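Putative arylalkylamine N-Acetyltransferase 7 (Aedes aegypti, PDB 4FD7) probably transfers an acetyl group from acetyl-CoA to the amino group of an amine substrate. Local coordinates at residues Pro12-Arg17 / Arg32-Pro37; Ala76-Met81 / Val101-Val106. All coordinates share one frame; numbering follows the deposited sequence.

Overall arrangement
Two ways of building on one antiparallel sheet appear here. Contact 1 pairs strand 14-21, an outermost strand of the five-stranded sheet, with strand 28-35 through backbone and carboxylate hydrogen bonds. Contact 2 lays the last turn of helix 68-81 on strand 98-108, two places further across the same sheet, with strand 88-92 in between. Their centres are about 16 Å apart and their nearest atoms about 5 Å, without touching. Contact 1, partly buried, lies about 16 Å from the centre of the chain; contact 2, buried, about 9 Å. Strand 146-155, beyond contact 2, is the outermost strand on that side and probably corresponds to the strand that binds acetyl-CoA in GNAT enzymes.

Contact 1. Residues Pro12-Arg17 / Arg32-Pro37; sequences PSVWHR and RVQDLP
The carboxylate of Asp35 grips segment 12-17 at two points. Its OD2 accepts a hydrogen bond from Ser13 N at 2.7 Å, on the anti side but somewhat out of the carboxylate plane, while OD1 accepts one from the indole NE1 of Trp15 at 2.9 Å. That indole bond is almost straight (173°) and lies in the ring plane, yet it reaches the oxygen from above the carboxylate, whose plane stands 81° to the ring. The two bonds fix the rotation of the carboxylate, and a salt bridge from Arg5 to OD2 adds a charged partner. Asp35 N in turn donates to Ser13 O, closing a reciprocal pair with the same residue.

This is the open end of the antiparallel hairpin 14-21/28-35, and a classic beta bulge interrupts it: Trp15 N and His16 N both donate to Val33 O, at 2.9 and 3.2 Å, and Val33 N returns a bond to His16 O. The extra residue shifts the register between the Val14-Gln34 and His16-Val33 pairs.

On the Val14 face, Arg32 NE donates in its guanidinium plane to Gln34 OE1 (2.9 Å), and Gln34 NE2 passes the link on to Asp35 O. Gln34 CG sits between its backbone N and carbonyl carbon (chi1 62°), an arrangement that places the amide between these two partners. Val14 CG1 lies over the centre of the Arg17 guanidinium. The Arg17 side chain lies alongside that of Arg32, pointing the same way, and its guanidinium forms a salt bridge with Glu93. Ser13 CB covers the rim of one indole face, and helix 172-179 also packs against Trp15. Farther out, Pro12 CB meets Asp35 CB at 3.8 Å.

Contact 2. Residues Ala76-Met81 / Val101-Val106; sequences ALWKAM and VNILDV
Met81 reaches from the end of helix 68-81 onto strand 98-108, its terminal methyl CE lying against the Ile103 side chain, the Leu104 backbone and the Asp105 carboxylate. CE is 3.5 Å from Leu104 C and also 3.5 Å from Asp105 CG, and its third partner is Ile103 CG2 at 3.8 Å. The side chain is extended as far as SD and then bends (chi3 65°), the turn that carries CE in against the strand. SD itself stays near Ile103 CG2.

The tightly packed part is the apolar wedge of Trp78, Met81 and Ile103. Ile103 crosses the indole at about a right angle: CG1 stands over the five-membered ring, 4.3 Å from its centroid and 24° off the normal, in a CH-pi contact, while CG2 touches CD1 at 3.7 Å. With CG2 anti to its backbone N, Ile103 brings this methyl against both Trp78 CD1 and Met81 CE. The indole NE1, buried in this apolar setting, donates to Met151 O of the adjoining strand 146-155, and Ile45 and Met48 of helix 41-55 also pack on the ring.

Toward Asp105 the packing stays close but turns polar, the carboxylate crossing the methionine chain at about a right angle. The looser side is at the backbone carbonyls, which meet only through a water that donates to Met81 O at 3.0 Å and to Leu104 O at 2.7 Å. The axes of helix segment 76-81 and strand segment 101-106 approach to 8.6 Å at 64°, so within the GNAT fold the helix crosses the strand instead of running along it. The chemistry thus implies cohesion mainly from dispersion and burial of apolar surface: direct contact between the segments is mainly van der Waals, and polar links are made through a water and through neighbouring strand 146-155.

Contact 1. Residues Pro12-Arg17 / Arg32-Pro37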
loop_
_atom_site.group_PDB
_atom_site.type_symbol
_atom_site.label_atom_id
_atom_site.label_comp_id
_atom_site.label_asym_id
_atom_site.label_seq_id
_atom_site.Cartn_x
_atom_site.Cartn_y
_atom_site.Cartn_z
ATOM N N PRO A 12 0.347 -1.585 -20.252
ATOM C CA PRO A 12 0.427 -0.694 -19.082
ATOM C C PRO A 12 0.160 0.773 -19.411
ATOM O O PRO A 12 0.648 1.267 -20.427
ATOM C CB PRO A 12 1.872 -0.862 -18.608
ATOM C CG PRO A 12 2.617 -1.358 -19.824
ATOM C CD PRO A 12 1.642 -2.209 -20.570
ATOM N N SER A 13 -0.603 1.447 -18.554
ATOM C CA SER A 13 -0.894 2.859 -18.721
ATOM C C SER A 13 -0.044 3.698 -17.790
ATOM O O SER A 13 0.281 3.275 -16.675
ATOM C CB SER A 13 -2.360 3.139 -18.421
ATOM O OG SER A 13 -3.180 2.505 -19.386
ATOM N N VAL A 14 0.299 4.898 -18.238
ATOM C CA VAL A 14 0.909 5.872 -17.347
ATOM C C VAL A 14 -0.181 6.727 -16.729
ATOM O O VAL A 14 -0.976 7.356 -17.432
ATOM C CB VAL A 14 1.927 6.763 -18.079
ATOM C CG1 VAL A 14 2.540 7.781 -17.098
ATOM C CG2 VAL A 14 3.011 5.892 -18.697
ATOM N N TRP A 15 -0.230 6.759 -15.407
ATOM C CA TRP A 15 -1.327 7.439 -14.728
ATOM C C TRP A 15 -1.013 8.847 -14.267
ATOM O O TRP A 15 -1.912 9.683 -14.186
ATOM C CB TRP A 15 -1.832 6.609 -13.543
ATOM C CG TRP A 15 -2.359 5.261 -13.975
ATOM C CD1 TRP A 15 -1.828 4.039 -13.684
ATOM C CD2 TRP A 15 -3.509 5.011 -14.793
ATOM N NE1 TRP A 15 -2.577 3.046 -14.259
ATOM C CE2 TRP A 15 -3.614 3.613 -14.948
ATOM C CE3 TRP A 15 -4.460 5.831 -15.406
ATOM C CZ2 TRP A 15 -4.631 3.016 -15.701
ATOM C CZ3 TRP A 15 -5.470 5.235 -16.159
ATOM C CH2 TRP A 15 -5.548 3.842 -16.291
ATOM N N HIS A 16 0.245 9.098 -13.922
ATOM C CA HIS A 16 0.617 10.361 -13.295
ATOM C C HIS A 16 2.077 10.707 -13.588
ATOM O O HIS A 16 2.927 9.823 -13.682
ATOM C CB HIS A 16 0.385 10.245 -11.788
ATOM C CG HIS A 16 0.681 11.489 -11.012
ATOM N ND1 HIS A 16 0.137 12.718 -11.324
ATOM C CD2 HIS A 16 1.448 11.686 -9.916
ATOM C CE1 HIS A 16 0.561 13.620 -10.455
ATOM N NE2 HIS A 16 1.363 13.021 -9.592
ATOM N N ARG A 17 2.362 11.994 -13.759
ATOM C CA ARG A 17 3.743 12.456 -13.933
ATOM C C ARG A 17 3.986 13.648 -13.024
ATOM O O ARG A 17 3.077 14.438 -12.772
ATOM C CB ARG A 17 4.030 12.845 -15.391
ATOM C CG ARG A 17 3.893 11.705 -16.392
ATOM C CD ARG A 17 4.316 12.161 -17.780
ATOM N NE ARG A 17 3.954 11.225 -18.848
ATOM C CZ ARG A 17 4.721 10.218 -19.248
ATOM N NH1 ARG A 17 5.890 9.989 -18.664
ATOM N NH2 ARG A 17 4.317 9.426 -20.231
ATOM N N ARG A 32 7.437 9.190 -13.294
ATOM C CA ARG A 32 6.083 8.788 -13.635
ATOM C C ARG A 32 5.619 7.679 -12.696
ATOM O O ARG A 32 6.444 6.948 -12.128
ATOM C CB ARG A 32 6.001 8.306 -15.082
ATOM C CG ARG A 32 6.857 7.074 -15.371
ATOM C CD ARG A 32 6.801 6.701 -16.836
ATOM N NE ARG A 32 7.527 5.464 -17.112
ATOM C CZ ARG A 32 8.837 5.401 -17.327
ATOM N NH1 ARG A 32 9.574 6.504 -17.300
ATOM N NH2 ARG A 32 9.409 4.230 -17.564
ATOM N N VAL A 33 4.301 7.576 -12.548
ATOM C CA VAL A 33 3.666 6.456 -11.863
ATOM C C VAL A 33 2.778 5.749 -12.891
ATOM O O VAL A 33 1.969 6.393 -13.574
ATOM C CB VAL A 33 2.790 6.911 -10.687
ATOM C CG1 VAL A 33 2.346 5.681 -9.863
ATOM C CG2 VAL A 33 3.529 7.923 -9.810
ATOM N N GLN A 34 2.943 4.437 -13.019
ATOM C CA GLN A 34 2.249 3.690 -14.065
ATOM C C GLN A 34 1.897 2.283 -13.623
ATOM O O GLN A 34 2.365 1.821 -12.580
ATOM C CB GLN A 34 3.126 3.592 -15.318
ATOM C CG GLN A 34 4.451 2.848 -15.090
ATOM C CD GLN A 34 5.101 2.398 -16.390
ATOM O OE1 GLN A 34 5.870 3.135 -17.006
ATOM N NE2 GLN A 34 4.808 1.180 -16.799
ATOM N N ASP A 35 1.073 1.609 -14.426
ATOM C CA ASP A 35 0.807 0.183 -14.213
ATOM C C ASP A 35 2.125 -0.566 -14.151
ATOM O O ASP A 35 3.049 -0.286 -14.926
ATOM C CB ASP A 35 -0.005 -0.412 -15.362
ATOM C CG ASP A 35 -1.440 0.042 -15.374
ATOM O OD1 ASP A 35 -2.062 0.148 -14.290
ATOM O OD2 ASP A 35 -1.955 0.275 -16.496
ATOM N N LEU A 36 2.222 -1.514 -13.225
ATOM C CA LEU A 36 3.420 -2.332 -13.094
ATOM C C LEU A 36 3.426 -3.395 -14.188
ATOM O O LEU A 36 2.541 -4.252 -14.211
ATOM C CB LEU A 36 3.431 -3.008 -11.716
ATOM C CG LEU A 36 4.569 -4.006 -11.500
ATOM C CD1 LEU A 36 5.905 -3.275 -11.404
ATOM C CD2 LEU A 36 4.330 -4.856 -10.242
ATOM N N PRO A 37 4.408 -3.335 -15.113
ATOM C CA PRO A 37 4.468 -4.317 -16.201
ATOM C C PRO A 37 4.695 -5.720 -15.666
ATOM O O PRO A 37 5.390 -5.896 -14.660
ATOM C CB PRO A 37 5.686 -3.858 -17.028
ATOM C CG PRO A 37 5.847 -2.398 -16.704
ATOM C CD PRO A 37 5.454 -2.303 -15.247
#

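Contact 2. Residues Ala76-Met81 / Val101-Val106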
loop_
_atom_site.group_PDB
_atom_site.type_symbol
_atom_site.label_atom_id
_atom_site.label_comp_id
_atom_site.label_asym_id
_atom_site.label_seq_id
_atom_site.Cartn_x
_atom_site.Cartn_y
_atom_site.Cartn_z
ATOM N N ALA A 76 3.823 -14.496 -0.538
ATOM C CA ALA A 76 2.722 -15.289 -1.090
ATOM C C ALA A 76 1.514 -14.384 -1.370
ATOM O O ALA A 76 0.894 -14.460 -2.460
ATOM C CB ALA A 76 2.345 -16.406 -0.149
ATOM N N LEU A 77 1.192 -13.522 -0.402
ATOM C CA LEU A 77 0.077 -12.565 -0.561
ATOM C C LEU A 77 0.231 -11.616 -1.756
ATOM O O LEU A 77 -0.685 -11.497 -2.597
ATOM C CB LEU A 77 -0.130 -11.745 0.721
ATOM C CG LEU A 77 -1.374 -10.847 0.706
ATOM C CD1 LEU A 77 -2.555 -11.703 0.297
ATOM C CD2 LEU A 77 -1.624 -10.218 2.060
ATOM N N TRP A 78 1.364 -10.916 -1.803
ATOM C CA TRP A 78 1.657 -10.008 -2.914
ATOM C C TRP A 78 1.559 -10.722 -4.258
ATOM O O TRP A 78 0.997 -10.175 -5.220
ATOM C CB TRP A 78 3.056 -9.419 -2.767
ATOM C CG TRP A 78 3.195 -8.425 -1.653
ATOM C CD1 TRP A 78 2.254 -7.522 -1.229
ATOM C CD2 TRP A 78 4.360 -8.195 -0.851
ATOM N NE1 TRP A 78 2.760 -6.757 -0.205
ATOM C CE2 TRP A 78 4.052 -7.151 0.052
ATOM C CE3 TRP A 78 5.631 -8.778 -0.800
ATOM C CZ2 TRP A 78 4.969 -6.676 0.990
ATOM C CZ3 TRP A 78 6.543 -8.312 0.143
ATOM C CH2 TRP A 78 6.206 -7.273 1.023
ATOM N N LYS A 79 2.142 -11.926 -4.331
ATOM C CA LYS A 79 2.114 -12.700 -5.570
ATOM C C LYS A 79 0.700 -13.068 -5.982
ATOM O O LYS A 79 0.404 -13.099 -7.183
ATOM C CB LYS A 79 3.017 -13.940 -5.507
ATOM C CG LYS A 79 4.490 -13.587 -5.608
ATOM C CD LYS A 79 5.373 -14.799 -5.811
ATOM C CE LYS A 79 6.817 -14.359 -5.882
ATOM N NZ LYS A 79 7.726 -15.483 -6.218
ATOM N N ALA A 80 -0.166 -13.331 -5.009
ATOM C CA ALA A 80 -1.581 -13.557 -5.332
ATOM C C ALA A 80 -2.260 -12.294 -5.845
ATOM O O ALA A 80 -3.194 -12.372 -6.658
ATOM C CB ALA A 80 -2.346 -14.113 -4.140
ATOM N N MET A 81 -1.809 -11.135 -5.373
ATOM C CA MET A 81 -2.440 -9.865 -5.776
ATOM C C MET A 81 -2.037 -9.335 -7.159
ATOM O O MET A 81 -2.858 -8.746 -7.859
ATOM C CB MET A 81 -2.150 -8.775 -4.744
ATOM C CG MET A 81 -2.755 -9.036 -3.361
ATOM S SD MET A 81 -2.109 -7.864 -2.158
ATOM C CE MET A 81 -2.781 -6.333 -2.790
ATOM N N VAL A 101 7.021 1.283 -5.276
ATOM C CA VAL A 101 5.962 0.395 -5.733
ATOM C C VAL A 101 4.848 0.334 -4.682
ATOM O O VAL A 101 5.092 0.537 -3.499
ATOM C CB VAL A 101 6.513 -1.010 -6.177
ATOM C CG1 VAL A 101 7.475 -1.572 -5.173
ATOM C CG2 VAL A 101 5.401 -2.009 -6.457
ATOM N N ASN A 102 3.610 0.136 -5.133
ATOM C CA ASN A 102 2.453 0.044 -4.247
ATOM C C ASN A 102 1.692 -1.162 -4.760
ATOM O O ASN A 102 1.189 -1.147 -5.884
ATOM C CB ASN A 102 1.578 1.297 -4.382
ATOM C CG ASN A 102 0.773 1.631 -3.112
ATOM O OD1 ASN A 102 0.151 2.691 -3.039
ATOM N ND2 ASN A 102 0.766 0.734 -2.133
ATOM N N ILE A 103 1.651 -2.226 -3.962
ATOM C CA ILE A 103 0.909 -3.422 -4.352
ATOM C C ILE A 103 -0.555 -3.233 -3.981
ATOM O O ILE A 103 -0.885 -3.047 -2.812
ATOM C CB ILE A 103 1.483 -4.698 -3.695
ATOM C CG1 ILE A 103 2.980 -4.826 -4.001
ATOM C CG2 ILE A 103 0.739 -5.935 -4.174
ATOM C CD1 ILE A 103 3.285 -5.087 -5.476
ATOM N N LEU A 104 -1.430 -3.265 -4.985
ATOM C CA LEU A 104 -2.821 -2.910 -4.782
ATOM C C LEU A 104 -3.746 -4.040 -5.233
ATOM O O LEU A 104 -3.401 -4.829 -6.130
ATOM C CB LEU A 104 -3.182 -1.645 -5.589
ATOM C CG LEU A 104 -2.365 -0.347 -5.519
ATOM C CD1 LEU A 104 -3.019 0.711 -6.392
ATOM C CD2 LEU A 104 -2.236 0.174 -4.121
ATOM N N ASP A 105 -4.924 -4.109 -4.626
ATOM C CA ASP A 105 -5.993 -4.922 -5.213
ATOM C C ASP A 105 -7.348 -4.320 -4.882
ATOM O O ASP A 105 -7.414 -3.256 -4.281
ATOM C CB ASP A 105 -5.890 -6.398 -4.803
ATOM C CG ASP A 105 -6.185 -6.636 -3.337
ATOM O OD1 ASP A 105 -6.438 -5.675 -2.579
ATOM O OD2 ASP A 105 -6.142 -7.819 -2.938
ATOM N N VAL A 106 -8.432 -4.986 -5.264
ATOM C CA VAL A 106 -9.751 -4.437 -4.970
ATOM C C VAL A 106 -10.430 -5.209 -3.842
ATOM O O VAL A 106 -10.519 -6.436 -3.888
ATOM C CB VAL A 106 -10.619 -4.370 -6.239
ATOM C CG1 VAL A 106 -12.050 -3.889 -5.925
ATOM C CG2 VAL A 106 -9.954 -3.447 -7.264
HETATM O O HOH W 1 -2.389 -5.837 -8.413
#